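Local coordinates for 433aa long hypothetical phosphoribosylglycinamide formyl transferase (Pyrococcus horikoshii, PDB 2DWC), which is of unconfirmed function but belongs to the PurT-like members of the ATP-grasp family and binds adenosine-5'-diphosphate, at residues W116-L124 / P158-S166; L270-E279 / E291-T299. All coordinates share one frame; numbering follows the deposited sequence.

Contact 1. Residues W116-L124 / P158-S166; sequences WIAMHRERL and PCHTKAIMS. With ADP (adenosine-5'-diphosphate), chain H.
R121 leaves the first turn of helix 121-132 and runs along the end of strand 159-163 to the diphosphate of ADP. Its backbone N donates an almost straight bond to I164 O (2.8 Å, 166°). CB lies 4.1 Å from I164 CD1, and CG faces the carbonyl oxygens of both I164 and A163. The chain then stays extended to NE (chi3 -167°), with CD beside A163 O and K162 CB. R121 NE donates to A163 O at 2.9 Å in a more bent bond, the oxygen near the guanidinium plane, while the K162 side chain, crossing that of R121 at about a right angle, lays CB and CD over one face of the guanidinium. At the tip R121 NH2 makes a short bond to ADP O3B (2.6 Å), which like A163 O lies at the edge of the group; NH1 adds a weak bond to the same phosphate oxygen. A water accepts from NH2 and, weakly, from A163 N. In this ATP-grasp protein the strand belongs to a four-stranded antiparallel sheet over the nucleotide: K162 NZ bridges ADP O2A and N7 (2.9 Å to N7) and forms a salt bridge with E202, and the H160 ring lies over the adenine near C5 and C6. Behind R121, H120 caps the helix, its ND1 accepting from R123 N and more weakly from E122 N. With CG anti to the backbone N (chi1 -166°), the imidazole turns one face to I164, whose CG2 makes a CH-pi contact 3.7 Å from the centroid of the H120 ring. M165, poorly ordered, places CG near M119 O and brings SD obliquely to the same ring.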
loop_
_atom_site.group_PDB
_atom_site.type_symbol
_atom_site.label_atom_id
_atom_site.label_comp_id
_atom_site.label_asym_id
_atom_site.label_seq_id
_atom_site.Cartn_x
_atom_site.Cartn_y
_atom_site.Cartn_z
ATOM N N TRP B 116 22.549 -0.990 19.445
ATOM C CA TRP B 116 23.767 -1.543 20.040
ATOM C C TRP B 116 23.414 -2.504 21.190
ATOM O O TRP B 116 24.071 -3.529 21.358
ATOM C CB TRP B 116 24.637 -0.368 20.505
ATOM C CG TRP B 116 25.810 -0.719 21.338
ATOM C CD1 TRP B 116 27.071 -1.041 20.904
ATOM C CD2 TRP B 116 25.867 -0.677 22.764
ATOM N NE1 TRP B 116 27.917 -1.199 21.989
ATOM C CE2 TRP B 116 27.201 -0.977 23.141
ATOM C CE3 TRP B 116 24.919 -0.405 23.764
ATOM C CZ2 TRP B 116 27.607 -1.010 24.477
ATOM C CZ3 TRP B 116 25.332 -0.439 25.102
ATOM C CH2 TRP B 116 26.657 -0.739 25.436
ATOM N N ILE B 117 22.369 -2.202 21.957
ATOM C CA ILE B 117 21.960 -3.093 23.030
ATOM C C ILE B 117 21.362 -4.375 22.487
ATOM O O ILE B 117 21.805 -5.460 22.835
ATOM C CB ILE B 117 20.912 -2.455 23.942
ATOM C CG1 ILE B 117 21.568 -1.400 24.816
ATOM C CG2 ILE B 117 20.204 -3.537 24.794
ATOM C CD1 ILE B 117 20.592 -0.700 25.745
ATOM N N ALA B 118 20.398 -4.242 21.576
ATOM C CA ALA B 118 19.696 -5.404 21.052
ATOM C C ALA B 118 20.534 -6.393 20.285
ATOM O O ALA B 118 20.146 -7.557 20.123
ATOM C CB ALA B 118 18.491 -4.940 20.175
ATOM N N MET B 119 21.692 -5.976 19.814
ATOM C CA MET B 119 22.486 -6.908 19.047
ATOM C C MET B 119 23.443 -7.768 19.873
ATOM O O MET B 119 24.151 -8.603 19.325
ATOM C CB MET B 119 23.245 -6.145 17.970
ATOM C CG MET B 119 24.191 -5.121 18.489
ATOM S SD MET B 119 25.723 -5.954 18.873
ATOM C CE MET B 119 26.234 -6.494 17.168
ATOM N N HIS B 120 23.434 -7.565 21.186
ATOM C CA HIS B 120 24.317 -8.301 22.104
ATOM C C HIS B 120 23.423 -8.978 23.150
ATOM O O HIS B 120 22.819 -8.298 23.986
ATOM C CB HIS B 120 25.262 -7.305 22.761
ATOM C CG HIS B 120 26.420 -7.939 23.469
ATOM N ND1 HIS B 120 26.288 -8.605 24.672
ATOM C CD2 HIS B 120 27.737 -7.984 23.156
ATOM C CE1 HIS B 120 27.476 -9.025 25.072
ATOM N NE2 HIS B 120 28.373 -8.661 24.171
ATOM N N ARG B 121 23.372 -10.309 23.131
ATOM C CA ARG B 121 22.472 -11.010 24.036
ATOM C C ARG B 121 22.661 -10.706 25.517
ATOM O O ARG B 121 21.692 -10.732 26.282
ATOM C CB ARG B 121 22.517 -12.525 23.801
ATOM C CG ARG B 121 22.123 -12.970 22.404
ATOM C CD ARG B 121 21.909 -14.449 22.437
ATOM N NE ARG B 121 21.823 -15.028 21.111
ATOM C CZ ARG B 121 20.714 -15.087 20.384
ATOM N NH1 ARG B 121 19.572 -14.592 20.849
ATOM N NH2 ARG B 121 20.751 -15.682 19.197
ATOM N N GLU B 122 23.889 -10.397 25.931
ATOM C CA GLU B 122 24.126 -10.085 27.340
ATOM C C GLU B 122 23.666 -8.664 27.682
ATOM O O GLU B 122 23.006 -8.430 28.685
ATOM C CB GLU B 122 25.612 -10.247 27.697
ATOM C CG GLU B 122 25.861 -9.908 29.162
ATOM C CD GLU B 122 27.282 -10.204 29.605
ATOM O OE1 GLU B 122 27.547 -10.114 30.820
ATOM O OE2 GLU B 122 28.117 -10.516 28.740
ATOM N N ARG B 123 24.012 -7.693 26.840
ATOM C CA ARG B 123 23.567 -6.344 27.116
ATOM C C ARG B 123 22.024 -6.309 27.137
ATOM O O ARG B 123 21.417 -5.648 27.969
ATOM C CB ARG B 123 24.103 -5.370 26.056
ATOM C CG ARG B 123 25.633 -5.239 26.037
ATOM C CD ARG B 123 26.091 -4.019 25.213
ATOM N NE ARG B 123 25.947 -4.198 23.764
ATOM C CZ ARG B 123 26.962 -4.442 22.931
ATOM N NH1 ARG B 123 28.200 -4.536 23.405
ATOM N NH2 ARG B 123 26.749 -4.580 21.623
ATOM N N LEU B 124 21.406 -7.040 26.223
ATOM C CA LEU B 124 19.949 -7.054 26.138
ATOM C C LEU B 124 19.306 -7.727 27.348
ATOM O O LEU B 124 18.415 -7.163 27.981
ATOM C CB LEU B 124 19.504 -7.781 24.876
ATOM C CG LEU B 124 17.994 -7.759 24.642
ATOM C CD1 LEU B 124 17.500 -6.304 24.687
ATOM C CD2 LEU B 124 17.692 -8.429 23.301
ATOM N N PRO B 158 16.429 -29.911 29.494
ATOM C CA PRO B 158 17.166 -29.423 28.326
ATOM C C PRO B 158 17.337 -27.911 28.488
ATOM O O PRO B 158 16.488 -27.257 29.085
ATOM C CB PRO B 158 16.229 -29.743 27.150
ATOM C CG PRO B 158 15.270 -30.727 27.700
ATOM C CD PRO B 158 15.060 -30.271 29.110
ATOM N N CYS B 159 18.429 -27.365 27.969
ATOM C CA CYS B 159 18.650 -25.925 28.051
ATOM C C CYS B 159 19.068 -25.387 26.682
ATOM O O CYS B 159 19.463 -26.145 25.794
ATOM C CB CYS B 159 19.702 -25.584 29.121
ATOM S SG CYS B 159 21.305 -26.421 28.921
ATOM N N HIS B 160 18.946 -24.076 26.508
ATOM C CA HIS B 160 19.304 -23.431 25.246
ATOM C C HIS B 160 20.612 -22.658 25.394
ATOM O O HIS B 160 20.738 -21.849 26.307
ATOM C CB HIS B 160 18.209 -22.430 24.839
ATOM C CG HIS B 160 16.873 -23.060 24.617
ATOM N ND1 HIS B 160 16.435 -23.453 23.370
ATOM C CD2 HIS B 160 15.889 -23.394 25.485
ATOM C CE1 HIS B 160 15.238 -24.000 23.480
ATOM N NE2 HIS B 160 14.883 -23.976 24.751
ATOM N N THR B 161 21.560 -22.884 24.494
ATOM C CA THR B 161 22.823 -22.143 24.533
ATOM C C THR B 161 22.829 -21.234 23.304
ATOM O O THR B 161 22.525 -21.679 22.203
ATOM C CB THR B 161 24.064 -23.067 24.444
ATOM O OG1 THR B 161 24.009 -23.834 23.239
ATOM C CG2 THR B 161 24.113 -24.014 25.635
ATOM N N LYS B 162 23.186 -19.973 23.495
ATOM C CA LYS B 162 23.198 -19.023 22.381
ATOM C C LYS B 162 24.439 -18.154 22.413
ATOM O O LYS B 162 24.853 -17.672 23.473
ATOM C CB LYS B 162 21.954 -18.119 22.438
ATOM C CG LYS B 162 20.631 -18.850 22.663
ATOM C CD LYS B 162 19.480 -17.872 22.991
ATOM C CE LYS B 162 18.187 -18.616 23.384
ATOM N NZ LYS B 162 17.057 -17.657 23.642
ATOM N N ALA B 163 25.029 -17.954 21.236
ATOM C CA ALA B 163 26.202 -17.104 21.099
ATOM C C ALA B 163 25.768 -15.676 21.440
ATOM O O ALA B 163 24.690 -15.226 21.021
ATOM C CB ALA B 163 26.722 -17.181 19.669
ATOM N N ILE B 164 26.595 -14.960 22.194
ATOM C CA ILE B 164 26.255 -13.593 22.604
ATOM C C ILE B 164 26.040 -12.607 21.446
ATOM O O ILE B 164 25.337 -11.605 21.596
ATOM C CB ILE B 164 27.322 -13.042 23.582
ATOM C CG1 ILE B 164 26.652 -12.633 24.894
ATOM C CG2 ILE B 164 28.060 -11.860 22.969
ATOM C CD1 ILE B 164 25.934 -13.776 25.595
ATOM N N MET B 165 26.643 -12.891 20.299
ATOM C CA MET B 165 26.483 -12.042 19.116
ATOM C C MET B 165 26.353 -12.890 17.862
ATOM O O MET B 165 27.150 -13.800 17.634
ATOM C CB MET B 165 27.661 -11.084 18.982
ATOM C CG MET B 165 27.353 -9.696 19.508
ATOM S SD MET B 165 28.818 -8.644 19.625
ATOM C CE MET B 165 29.153 -8.273 17.875
ATOM N N SER B 166 25.340 -12.593 17.055
ATOM C CA SER B 166 25.090 -13.334 15.816
ATOM C C SER B 166 25.047 -14.841 16.077
ATOM O O SER B 166 24.231 -15.323 16.864
ATOM C CB SER B 166 26.170 -13.025 14.770
ATOM O OG SER B 166 26.075 -11.694 14.291
HETATM P PB ADP H . 17.043 -15.542 17.505
HETATM O O1B ADP H . 16.815 -14.134 17.108
HETATM O O2B ADP H . 16.302 -16.772 16.775
HETATM O O3B ADP H . 18.369 -15.998 18.294
HETATM P PA ADP H . 16.287 -16.733 19.929
HETATM O O1A ADP H . 17.527 -17.519 19.742
HETATM O O2A ADP H . 16.294 -15.962 21.341
HETATM O O3A ADP H . 16.098 -15.595 18.806
HETATM O "O5'" ADP H . 14.975 -17.660 19.894
HETATM C "C5'" ADP H . 14.686 -18.458 18.743
HETATM C "C4'" ADP H . 13.627 -19.494 19.118
HETATM O "O4'" ADP H . 14.161 -20.548 19.936
HETATM C "C3'" ADP H . 12.559 -18.829 19.986
HETATM O "O3'" ADP H . 11.639 -18.132 19.141
HETATM C "C2'" ADP H . 11.910 -20.101 20.527
HETATM O "O2'" ADP H . 11.214 -20.764 19.468
HETATM C "C1'" ADP H . 13.157 -20.902 20.905
HETATM N N9 ADP H . 13.665 -20.500 22.237
HETATM C C8 ADP H . 14.624 -19.612 22.482
HETATM N N7 ADP H . 14.827 -19.529 23.799
HETATM C C5 ADP H . 13.995 -20.373 24.390
HETATM C C6 ADP H . 13.737 -20.716 25.717
HETATM N N6 ADP H . 14.449 -20.178 26.701
HETATM N N1 ADP H . 12.783 -21.621 25.976
HETATM C C2 ADP H . 12.095 -22.191 25.004
HETATM N N3 ADP H . 12.316 -21.892 23.734
HETATM C C4 ADP H . 13.249 -20.996 23.398
HETATM O O HOH W 1 23.029 -17.832 18.931
#

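Contact 2. Residues L270-E279 / E291-T299; sequences LGGLGIFGVE and EVSPRPHDT. With ADP (adenosine-5'-diphosphate), chain H.
Strands 277-279 and 291-293 run antiparallel (166° between their directions), pairing G277 with S293 through G277 N to S293 O (2.7 Å) and S293 N to G277 O (2.9 Å); E279 N adds a bond to E291 O. They belong to the β hairpin of strands 274-283 and 286-293, which carries E291 to the ADP pocket of this ATP-grasp protein. On one face V278 and V292 lie side by side, their CG2 atoms 4.0 Å apart. L270 CD1 meets V292 CG2 tip to tip, and V292 CG2 also lies at the edge of the F276 ring. P294, centre of an inverse gamma turn, sets CB 4.0 Å from F276 CE2, while I275 CG2 packs on the P296 ring. A water joins the segments, donating to I275 O and weakly to P294 O.

On the other face E279 and E291 point the same way, their carboxylate planes nearly perpendicular (83°). E279, bent at chi2 (-57°), turns OE2 toward H297 CD2 (3.4 Å); T212 and H235 bind its oxygens. E291 OE2 comes 2.7 Å from ADP O3A with no hydrogen bond assigned, an approach that probably needs positive charge nearby, such as R121's.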
loop_
_atom_site.group_PDB
_atom_site.type_symbol
_atom_site.label_atom_id
_atom_site.label_comp_id
_atom_site.label_asym_id
_atom_site.label_seq_id
_atom_site.Cartn_x
_atom_site.Cartn_y
_atom_site.Cartn_z
ATOM N N LEU B 270 14.286 1.427 26.606
ATOM C CA LEU B 270 15.026 1.652 25.359
ATOM C C LEU B 270 14.860 3.087 24.859
ATOM O O LEU B 270 15.816 3.670 24.349
ATOM C CB LEU B 270 14.622 0.607 24.285
ATOM C CG LEU B 270 14.968 -0.840 24.676
ATOM C CD1 LEU B 270 14.435 -1.788 23.605
ATOM C CD2 LEU B 270 16.515 -1.005 24.834
ATOM N N GLY B 271 13.652 3.640 25.009
ATOM C CA GLY B 271 13.388 5.023 24.637
ATOM C C GLY B 271 13.335 5.295 23.134
ATOM O O GLY B 271 13.168 4.354 22.358
ATOM N N GLY B 272 13.470 6.573 22.759
ATOM C CA GLY B 272 13.452 6.962 21.351
ATOM C C GLY B 272 12.058 7.038 20.763
ATOM O O GLY B 272 11.055 7.160 21.479
ATOM N N LEU B 273 11.975 6.984 19.431
ATOM C CA LEU B 273 10.662 6.958 18.751
ATOM C C LEU B 273 10.718 5.817 17.740
ATOM O O LEU B 273 11.768 5.558 17.178
ATOM C CB LEU B 273 10.371 8.231 17.936
ATOM C CG LEU B 273 10.341 9.567 18.683
ATOM C CD1 LEU B 273 10.122 10.695 17.649
ATOM C CD2 LEU B 273 9.194 9.526 19.736
ATOM N N GLY B 274 9.595 5.142 17.525
ATOM C CA GLY B 274 9.574 4.054 16.555
ATOM C C GLY B 274 8.852 2.818 17.057
ATOM O O GLY B 274 8.447 2.739 18.227
ATOM N N ILE B 275 8.647 1.865 16.169
ATOM C CA ILE B 275 8.010 0.622 16.594
ATOM C C ILE B 275 9.094 -0.374 17.042
ATOM O O ILE B 275 10.228 -0.358 16.537
ATOM C CB ILE B 275 7.122 0.089 15.465
ATOM C CG1 ILE B 275 5.985 -0.739 16.086
ATOM C CG2 ILE B 275 7.924 -0.682 14.498
ATOM C CD1 ILE B 275 4.829 -0.786 15.200
ATOM N N PHE B 276 8.729 -1.253 17.982
ATOM C CA PHE B 276 9.634 -2.246 18.529
ATOM C C PHE B 276 8.957 -3.604 18.393
ATOM O O PHE B 276 7.746 -3.696 18.542
ATOM C CB PHE B 276 9.850 -1.991 20.049
ATOM C CG PHE B 276 10.643 -0.749 20.364
ATOM C CD1 PHE B 276 10.060 0.511 20.274
ATOM C CD2 PHE B 276 11.978 -0.839 20.743
ATOM C CE1 PHE B 276 10.806 1.677 20.554
ATOM C CE2 PHE B 276 12.739 0.331 21.037
ATOM C CZ PHE B 276 12.140 1.577 20.935
ATOM N N GLY B 277 9.719 -4.647 18.113
ATOM C CA GLY B 277 9.113 -5.966 18.042
ATOM C C GLY B 277 9.555 -6.655 19.348
ATOM O O GLY B 277 10.647 -7.227 19.438
ATOM N N VAL B 278 8.714 -6.573 20.384
ATOM C CA VAL B 278 9.082 -7.231 21.647
ATOM C C VAL B 278 8.620 -8.683 21.619
ATOM O O VAL B 278 7.423 -8.958 21.536
ATOM C CB VAL B 278 8.427 -6.487 22.835
ATOM C CG1 VAL B 278 8.954 -7.092 24.145
ATOM C CG2 VAL B 278 8.728 -4.968 22.732
ATOM N N GLU B 279 9.572 -9.612 21.741
ATOM C CA GLU B 279 9.297 -11.037 21.650
ATOM C C GLU B 279 9.040 -11.612 23.034
ATOM O O GLU B 279 9.822 -11.367 23.930
ATOM C CB GLU B 279 10.498 -11.742 21.028
ATOM C CG GLU B 279 10.720 -11.427 19.533
ATOM C CD GLU B 279 9.495 -11.770 18.709
ATOM O OE1 GLU B 279 8.899 -12.851 18.947
ATOM O OE2 GLU B 279 9.131 -10.961 17.825
ATOM N N GLU B 291 13.273 -11.406 23.831
ATOM C CA GLU B 291 14.249 -10.450 23.313
ATOM C C GLU B 291 13.459 -9.328 22.629
ATOM O O GLU B 291 12.254 -9.285 22.729
ATOM C CB GLU B 291 15.178 -11.152 22.328
ATOM C CG GLU B 291 14.472 -11.658 21.081
ATOM C CD GLU B 291 15.387 -12.493 20.205
ATOM O OE1 GLU B 291 16.618 -12.335 20.323
ATOM O OE2 GLU B 291 14.878 -13.289 19.390
ATOM N N VAL B 292 14.130 -8.401 21.961
ATOM C CA VAL B 292 13.380 -7.322 21.318
ATOM C C VAL B 292 14.140 -6.784 20.106
ATOM O O VAL B 292 15.372 -6.712 20.116
ATOM C CB VAL B 292 13.093 -6.179 22.348
ATOM C CG1 VAL B 292 14.326 -5.874 23.112
ATOM C CG2 VAL B 292 12.607 -4.894 21.642
ATOM N N SER B 293 13.407 -6.461 19.051
ATOM C CA SER B 293 14.051 -5.864 17.873
ATOM C C SER B 293 13.589 -4.412 17.897
ATOM O O SER B 293 12.395 -4.135 17.945
ATOM C CB SER B 293 13.589 -6.541 16.585
ATOM O OG SER B 293 14.453 -6.132 15.552
ATOM N N PRO B 294 14.536 -3.448 17.884
ATOM C CA PRO B 294 14.153 -2.036 17.927
ATOM C C PRO B 294 13.785 -1.456 16.556
ATOM O O PRO B 294 14.281 -0.393 16.175
ATOM C CB PRO B 294 15.390 -1.384 18.544
ATOM C CG PRO B 294 16.494 -2.152 17.879
ATOM C CD PRO B 294 16.007 -3.590 17.898
ATOM N N ARG B 295 12.877 -2.146 15.875
ATOM C CA ARG B 295 12.445 -1.748 14.530
ATOM C C ARG B 295 11.381 -2.715 14.103
ATOM O O ARG B 295 11.149 -3.725 14.774
ATOM C CB ARG B 295 13.661 -1.874 13.574
ATOM C CG ARG B 295 14.374 -3.246 13.553
ATOM C CD ARG B 295 15.673 -3.127 12.675
ATOM N NE ARG B 295 16.801 -3.700 13.378
ATOM C CZ ARG B 295 17.738 -3.043 14.074
ATOM N NH1 ARG B 295 17.801 -1.687 14.221
ATOM N NH2 ARG B 295 18.620 -3.795 14.697
ATOM N N PRO B 296 10.728 -2.441 12.963
ATOM C CA PRO B 296 9.685 -3.311 12.411
ATOM C C PRO B 296 10.316 -4.720 12.302
ATOM O O PRO B 296 11.520 -4.867 12.043
ATOM C CB PRO B 296 9.432 -2.711 11.027
ATOM C CG PRO B 296 9.607 -1.224 11.254
ATOM C CD PRO B 296 10.811 -1.147 12.227
ATOM N N HIS B 297 9.503 -5.747 12.491
ATOM C CA HIS B 297 9.971 -7.112 12.517
ATOM C C HIS B 297 9.176 -7.934 11.491
ATOM O O HIS B 297 7.991 -7.639 11.240
ATOM C CB HIS B 297 9.709 -7.651 13.936
ATOM C CG HIS B 297 10.357 -8.964 14.218
ATOM N ND1 HIS B 297 11.726 -9.137 14.194
ATOM C CD2 HIS B 297 9.829 -10.165 14.557
ATOM C CE1 HIS B 297 12.014 -10.389 14.505
ATOM N NE2 HIS B 297 10.882 -11.034 14.729
ATOM N N ASP B 298 9.786 -8.984 10.948
ATOM C CA ASP B 298 9.078 -9.747 9.941
ATOM C C ASP B 298 7.715 -10.320 10.320
ATOM O O ASP B 298 6.802 -10.302 9.500
ATOM C CB ASP B 298 9.994 -10.838 9.333
ATOM C CG ASP B 298 10.659 -11.727 10.375
ATOM O OD1 ASP B 298 11.626 -12.435 9.992
ATOM O OD2 ASP B 298 10.229 -11.745 11.552
ATOM N N THR B 299 7.546 -10.754 11.566
ATOM C CA THR B 299 6.263 -11.336 11.981
ATOM C C THR B 299 5.167 -10.294 11.863
ATOM O O THR B 299 4.002 -10.630 11.640
ATOM C CB THR B 299 6.347 -11.830 13.428
ATOM O OG1 THR B 299 6.640 -10.719 14.281
ATOM C CG2 THR B 299 7.477 -12.905 13.549
HETATM P PB ADP H . 17.043 -15.542 17.505
HETATM O O1B ADP H . 16.815 -14.134 17.108
HETATM O O2B ADP H . 16.302 -16.772 16.775
HETATM O O3B ADP H . 18.369 -15.998 18.294
HETATM P PA ADP H . 16.287 -16.733 19.929
HETATM O O1A ADP H . 17.527 -17.519 19.742
HETATM O O2A ADP H . 16.294 -15.962 21.341
HETATM O O3A ADP H . 16.098 -15.595 18.806
HETATM O "O5'" ADP H . 14.975 -17.660 19.894
HETATM C "C5'" ADP H . 14.686 -18.458 18.743
HETATM C "C4'" ADP H . 13.627 -19.494 19.118
HETATM O "O4'" ADP H . 14.161 -20.548 19.936
HETATM C "C3'" ADP H . 12.559 -18.829 19.986
HETATM O "O3'" ADP H . 11.639 -18.132 19.141
HETATM C "C2'" ADP H . 11.910 -20.101 20.527
HETATM O "O2'" ADP H . 11.214 -20.764 19.468
HETATM C "C1'" ADP H . 13.157 -20.902 20.905
HETATM N N9 ADP H . 13.665 -20.500 22.237
HETATM C C8 ADP H . 14.624 -19.612 22.482
HETATM N N7 ADP H . 14.827 -19.529 23.799
HETATM C C5 ADP H . 13.995 -20.373 24.390
HETATM C C6 ADP H . 13.737 -20.716 25.717
HETATM N N6 ADP H . 14.449 -20.178 26.701
HETATM N N1 ADP H . 12.783 -21.621 25.976
HETATM C C2 ADP H . 12.095 -22.191 25.004
HETATM N N3 ADP H . 12.316 -21.892 23.734
HETATM C C4 ADP H . 13.249 -20.996 23.398
HETATM O O HOH W 2 12.155 1.579 16.693
#

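Overall arrangement
Contact 1 closes along the chain before contact 2 opens, yet the two, with centres 16 Å apart, touch directly and share ADP. L124 CD1 packs on V292 CG1 at 3.6 Å, joining helix 121-132 to hairpin 274-293, and A118 CB sits 3.6 Å from P294 CD. Nearer the nucleotide, R121 NH1 and E291 OE1 form a long, weak ion pair at 3.8 Å. Contact 1 supplies R121, H160 and K162 to the pocket, which reach from phosphates to adenine, whereas contact 2 contributes E291 at the diphosphate from the hairpin; E202, E203, I205 and E210 also hydrogen-bond the ligand.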